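Local atomic coordinates of transcriptional activator TenA-1 (Sulfolobus solfataricus P2, PDB entry 2QZC), a protein that is probably a TenA-like thiaminase-family enzyme acting on thiamin or its breakdown products, although it is named a transcriptional activator. Residues Asp39-Tyr44 / Asn153-Thr158; Thr106-Asn109 / Tyr115-His118. All coordinates share one frame; numbering follows the deposited sequence. Where two conformers were deposited one is given.

Contact 1. Residues Asp39-Tyr44 / Asn153-Thr158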
# COMPACT_ATOMS: atom_id res chain seq x y z
N ASP A 39 -31.65 -10.13 -6.97
CA ASP A 39 -31.49 -10.33 -5.50
C ASP A 39 -30.23 -11.17 -5.19
O ASP A 39 -29.58 -10.94 -4.15
CB ASP A 39 -32.73 -10.96 -4.80
CG ASP A 39 -32.95 -12.45 -5.13
OD1 ASP A 39 -33.16 -12.78 -6.31
OD2 ASP A 39 -32.95 -13.30 -4.20
N ILE A 40 -29.92 -12.13 -6.07
CA ILE A 40 -28.71 -12.95 -5.90
C ILE A 40 -27.50 -12.09 -6.19
O ILE A 40 -26.48 -12.16 -5.46
CB ILE A 40 -28.76 -14.24 -6.72
CG1 ILE A 40 -29.81 -15.16 -6.08
CG2 ILE A 40 -27.38 -14.93 -6.78
CD1 ILE A 40 -30.04 -16.46 -6.83
N PHE A 41 -27.55 -11.28 -7.25
CA PHE A 41 -26.42 -10.41 -7.55
C PHE A 41 -26.18 -9.41 -6.43
O PHE A 41 -25.02 -9.11 -6.08
CB PHE A 41 -26.63 -9.66 -8.86
CG PHE A 41 -25.42 -8.87 -9.30
CD1 PHE A 41 -24.27 -9.54 -9.69
CD2 PHE A 41 -25.48 -7.50 -9.42
CE1 PHE A 41 -23.16 -8.84 -10.12
CE2 PHE A 41 -24.36 -6.80 -9.86
CZ PHE A 41 -23.23 -7.49 -10.23
N ARG A 42 -27.24 -8.91 -5.80
CA ARG A 42 -27.12 -7.98 -4.69
C ARG A 42 -26.41 -8.65 -3.51
O ARG A 42 -25.49 -8.07 -2.93
CB ARG A 42 -28.49 -7.46 -4.26
CG ARG A 42 -28.42 -6.44 -3.20
CD ARG A 42 -29.79 -5.86 -2.81
NE ARG A 42 -29.63 -4.87 -1.75
CZ ARG A 42 -29.66 -5.13 -0.44
NH1 ARG A 42 -29.88 -6.35 0.03
NH2 ARG A 42 -29.47 -4.13 0.42
N TYR A 43 -26.82 -9.88 -3.19
CA TYR A 43 -26.21 -10.66 -2.11
C TYR A 43 -24.70 -10.78 -2.41
O TYR A 43 -23.83 -10.56 -1.51
CB TYR A 43 -26.81 -12.06 -2.06
CG TYR A 43 -26.16 -13.00 -1.09
CD1 TYR A 43 -24.97 -13.65 -1.40
CD2 TYR A 43 -26.69 -13.21 0.19
CE1 TYR A 43 -24.37 -14.50 -0.51
CE2 TYR A 43 -26.09 -14.08 1.10
CZ TYR A 43 -24.91 -14.72 0.74
OH TYR A 43 -24.29 -15.58 1.62
N TYR A 44 -24.38 -11.15 -3.65
CA TYR A 44 -22.98 -11.29 -4.11
C TYR A 44 -22.20 -9.99 -3.91
O TYR A 44 -21.05 -9.97 -3.40
CB TYR A 44 -22.91 -11.75 -5.59
CG TYR A 44 -21.57 -11.47 -6.24
CD1 TYR A 44 -20.46 -12.27 -5.95
CD2 TYR A 44 -21.41 -10.39 -7.09
CE1 TYR A 44 -19.22 -11.95 -6.50
CE2 TYR A 44 -20.19 -10.09 -7.66
CZ TYR A 44 -19.10 -10.87 -7.36
OH TYR A 44 -17.87 -10.53 -7.90
N ASN A 153 -27.86 -7.73 -20.35
CA ASN A 153 -28.33 -7.14 -19.10
C ASN A 153 -27.49 -5.92 -18.75
O ASN A 153 -26.25 -6.04 -18.64
CB ASN A 153 -28.23 -8.20 -18.01
CG ASN A 153 -28.86 -7.76 -16.74
OD1 ASN A 153 -28.29 -6.95 -16.01
ND2 ASN A 153 -30.04 -8.26 -16.46
N GLU A 154 -28.14 -4.79 -18.50
CA GLU A 154 -27.40 -3.56 -18.24
C GLU A 154 -26.57 -3.61 -16.94
O GLU A 154 -25.44 -3.09 -16.91
CB GLU A 154 -28.35 -2.37 -18.23
CG GLU A 154 -27.70 -0.99 -18.04
CD GLU A 154 -26.66 -0.55 -19.08
OE1 GLU A 154 -26.40 -1.20 -20.12
OE2 GLU A 154 -26.06 0.52 -18.84
N VAL A 155 -27.11 -4.20 -15.88
CA VAL A 155 -26.38 -4.33 -14.60
C VAL A 155 -25.14 -5.20 -14.79
O VAL A 155 -24.04 -4.80 -14.39
CB VAL A 155 -27.29 -4.88 -13.49
CG1 VAL A 155 -26.47 -5.30 -12.26
CG2 VAL A 155 -28.30 -3.83 -13.10
N TYR A 156 -25.29 -6.35 -15.44
CA TYR A 156 -24.14 -7.25 -15.66
C TYR A 156 -23.11 -6.73 -16.61
O TYR A 156 -21.91 -6.85 -16.37
CB TYR A 156 -24.59 -8.71 -15.95
CG TYR A 156 -25.59 -9.20 -14.94
CD1 TYR A 156 -25.44 -8.92 -13.57
CD2 TYR A 156 -26.71 -9.92 -15.31
CE1 TYR A 156 -26.35 -9.31 -12.65
CE2 TYR A 156 -27.66 -10.32 -14.36
CZ TYR A 156 -27.47 -10.00 -13.03
OH TYR A 156 -28.35 -10.36 -12.05
N LYS A 157 -23.54 -6.04 -17.67
CA LYS A 157 -22.62 -5.38 -18.58
C LYS A 157 -21.84 -4.28 -17.83
O LYS A 157 -20.63 -4.12 -18.02
CB LYS A 157 -23.41 -4.79 -19.78
CG LYS A 157 -22.54 -4.15 -20.84
CD LYS A 157 -23.36 -3.53 -22.00
CE LYS A 157 -24.06 -4.54 -22.84
NZ LYS A 157 -23.15 -5.48 -23.57
N THR A 158 -22.53 -3.52 -16.99
CA THR A 158 -21.88 -2.46 -16.19
C THR A 158 -20.82 -3.04 -15.25
O THR A 158 -19.70 -2.54 -15.19
CB THR A 158 -22.90 -1.65 -15.37
OG1 THR A 158 -23.83 -1.00 -16.27
CG2 THR A 158 -22.21 -0.57 -14.52
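Tyr156 turns the edge of its ring against a face of Phe41, in an edge-to-face (T-shaped) pair with centroids 5.0 Å apart and planes at 77°. The atom that leads this edge is Tyr156 CE1, which lies 3.5 Å from CG of Phe41, above the rim of the ring and not its middle. Phe41 reaches this spot because CG stands anti to the backbone N (chi1 -173°), carrying the ring out from helix 38-63 toward the start of helix 154-164. Val155 CG1 comes in obliquely on the CE2 side, 3.5 Å from Phe41 CE2. Within the all-helical heme oxygenase-like fold the pairing joins helix 38-63 to helix 154-164, with 108 residues intervening between the two segments, and Met31 of helix 26-32 packs against both aromatic side chains. Shrinking Phe41 to an alanine would probably open a gap beside Val155 and leave the Tyr156 edge without its aromatic face. The phenol is held at its far end too, where Tyr156 OH hydrogen-bonds to Leu36 O. Asn153 is the N-cap of helix 154-164, its OD1 accepting from Tyr156 N at 3.1 Å.

Contact 2. Residues Thr106-Asn109 / Tyr115-His118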
# COMPACT_ATOMS: atom_id res chain seq x y z
N THR A 106 -23.60 -6.31 7.36
CA THR A 106 -23.87 -7.69 6.90
C THR A 106 -22.67 -8.55 7.30
O THR A 106 -21.53 -8.11 7.21
CB THR A 106 -24.08 -7.75 5.39
OG1 THR A 106 -25.19 -6.89 5.06
CG2 THR A 106 -24.43 -9.17 4.93
N GLY A 107 -22.93 -9.74 7.80
CA GLY A 107 -21.83 -10.63 8.15
C GLY A 107 -21.25 -11.30 6.92
O GLY A 107 -21.74 -11.16 5.80
N TYR A 108 -20.15 -12.00 7.13
CA TYR A 108 -19.58 -12.81 6.08
C TYR A 108 -20.33 -14.16 6.00
O TYR A 108 -20.74 -14.69 7.03
CB TYR A 108 -18.15 -13.21 6.40
CG TYR A 108 -17.10 -12.11 6.52
CD1 TYR A 108 -16.86 -11.53 7.75
CD2 TYR A 108 -16.34 -11.71 5.45
CE1 TYR A 108 -15.86 -10.58 7.91
CE2 TYR A 108 -15.36 -10.74 5.57
CZ TYR A 108 -15.11 -10.20 6.81
OH TYR A 108 -14.12 -9.25 7.00
N ASN A 109 -20.49 -14.71 4.80
CA ASN A 109 -20.82 -16.12 4.73
C ASN A 109 -19.53 -16.94 5.03
O ASN A 109 -18.41 -16.40 5.09
CB ASN A 109 -21.53 -16.52 3.46
CG ASN A 109 -20.72 -16.35 2.18
OD1 ASN A 109 -19.51 -16.55 2.18
ND2 ASN A 109 -21.41 -16.00 1.08
N TYR A 115 -12.05 -17.48 2.93
CA TYR A 115 -11.25 -16.99 1.81
C TYR A 115 -10.44 -15.76 2.24
O TYR A 115 -9.21 -15.66 1.98
CB TYR A 115 -12.14 -16.70 0.62
CG TYR A 115 -11.49 -16.45 -0.73
CD1 TYR A 115 -10.11 -16.57 -0.97
CD2 TYR A 115 -12.31 -16.21 -1.83
CE1 TYR A 115 -9.56 -16.38 -2.24
CE2 TYR A 115 -11.77 -16.05 -3.11
CZ TYR A 115 -10.39 -16.13 -3.31
OH TYR A 115 -9.87 -15.94 -4.58
N THR A 116 -11.12 -14.84 2.90
CA THR A 116 -10.38 -13.67 3.40
C THR A 116 -9.29 -14.07 4.40
O THR A 116 -8.19 -13.54 4.36
CB THR A 116 -11.32 -12.59 3.96
OG1 THR A 116 -12.04 -13.11 5.08
CG2 THR A 116 -12.26 -12.03 2.88
N ARG A 117 -9.60 -14.99 5.33
CA ARG A 117 -8.58 -15.43 6.29
C ARG A 117 -7.41 -16.15 5.62
O ARG A 117 -6.26 -16.07 6.09
CB ARG A 117 -9.20 -16.19 7.47
CG ARG A 117 -9.68 -15.30 8.59
CD ARG A 117 -10.65 -14.23 8.18
NE ARG A 117 -11.07 -13.42 9.31
CZ ARG A 117 -11.74 -12.27 9.21
NH1 ARG A 117 -12.09 -11.78 8.03
NH2 ARG A 117 -12.09 -11.65 10.31
N HIS A 118 -7.69 -16.85 4.53
CA HIS A 118 -6.65 -17.51 3.68
C HIS A 118 -5.67 -16.44 3.13
O HIS A 118 -4.45 -16.58 3.22
CB HIS A 118 -7.40 -18.25 2.55
CG HIS A 118 -6.58 -18.76 1.40
ND1 HIS A 118 -5.75 -19.86 1.47
CD2 HIS A 118 -6.59 -18.37 0.10
CE1 HIS A 118 -5.29 -20.11 0.25
NE2 HIS A 118 -5.79 -19.23 -0.59
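In the loop that leads from helix 100-105 into helix 110-125, Tyr108 reaches along to Thr116 and Arg117 of the latter helix, eight and nine residues farther on. Arg117 was modelled in two conformers, and in the one described here its NH1 gives a weak hydrogen bond to Tyr108 OH, 3.4 Å long with an N-H...O angle of 156°. The phenol oxygen sits at the edge of the guanidinium, near its plane, whereas the ring itself is turned 79° from that plane and the two side chains cross at about a right angle. A bend at chi2 (55°) turns the arginine chain back toward Thr116, one residue earlier, where the same NH1 also donates to Thr116 OG1 at 3.2 Å; this partner too lies close to the guanidinium plane. One nitrogen thus bridges two hydroxyl oxygens, a link that remains tentative given the second conformer. Thr116 itself adds a looser contact, its OG1 being 4.1 Å from Tyr108 CE2. In this helical-bundle fold, Asn109 occupies the N-cap position of helix 110-125, its OD1 accepting from Asn112 N. Both hydroxyls have further partners: Tyr108 OH hydrogen-bonds to Asp54 OD2 of helix 38-63, and Thr116 OG1 to backbone carbonyls of Asn112 and Tyr113. The chain's last residue, Tyr214, makes backbone hydrogen bonds with Tyr108.

Overall arrangement
Contacts 1 and 2 lie about 20 Å apart, centre to centre, within one all-helical chain of the TENA/THI-4/PQQC family. Along the chain they are nested: both segments of contact 2 fall between residues 39-44 and 153-158. Contact 1 brings helix 38-63 against helix 154-164 near one end of the molecule, while contact 2 is local, joining loop 106-109 to helix 110-125. Helix 38-63 connects the two regions, carrying Phe41 for contact 1 and, farther along, Asp54, which hydrogen-bonds to Tyr108 OH of contact 2. A more direct tie is the probable hydrogen bond between Tyr43 OH and Asn109 ND2, 3.0 Å, which links the long-range pairing to the local one.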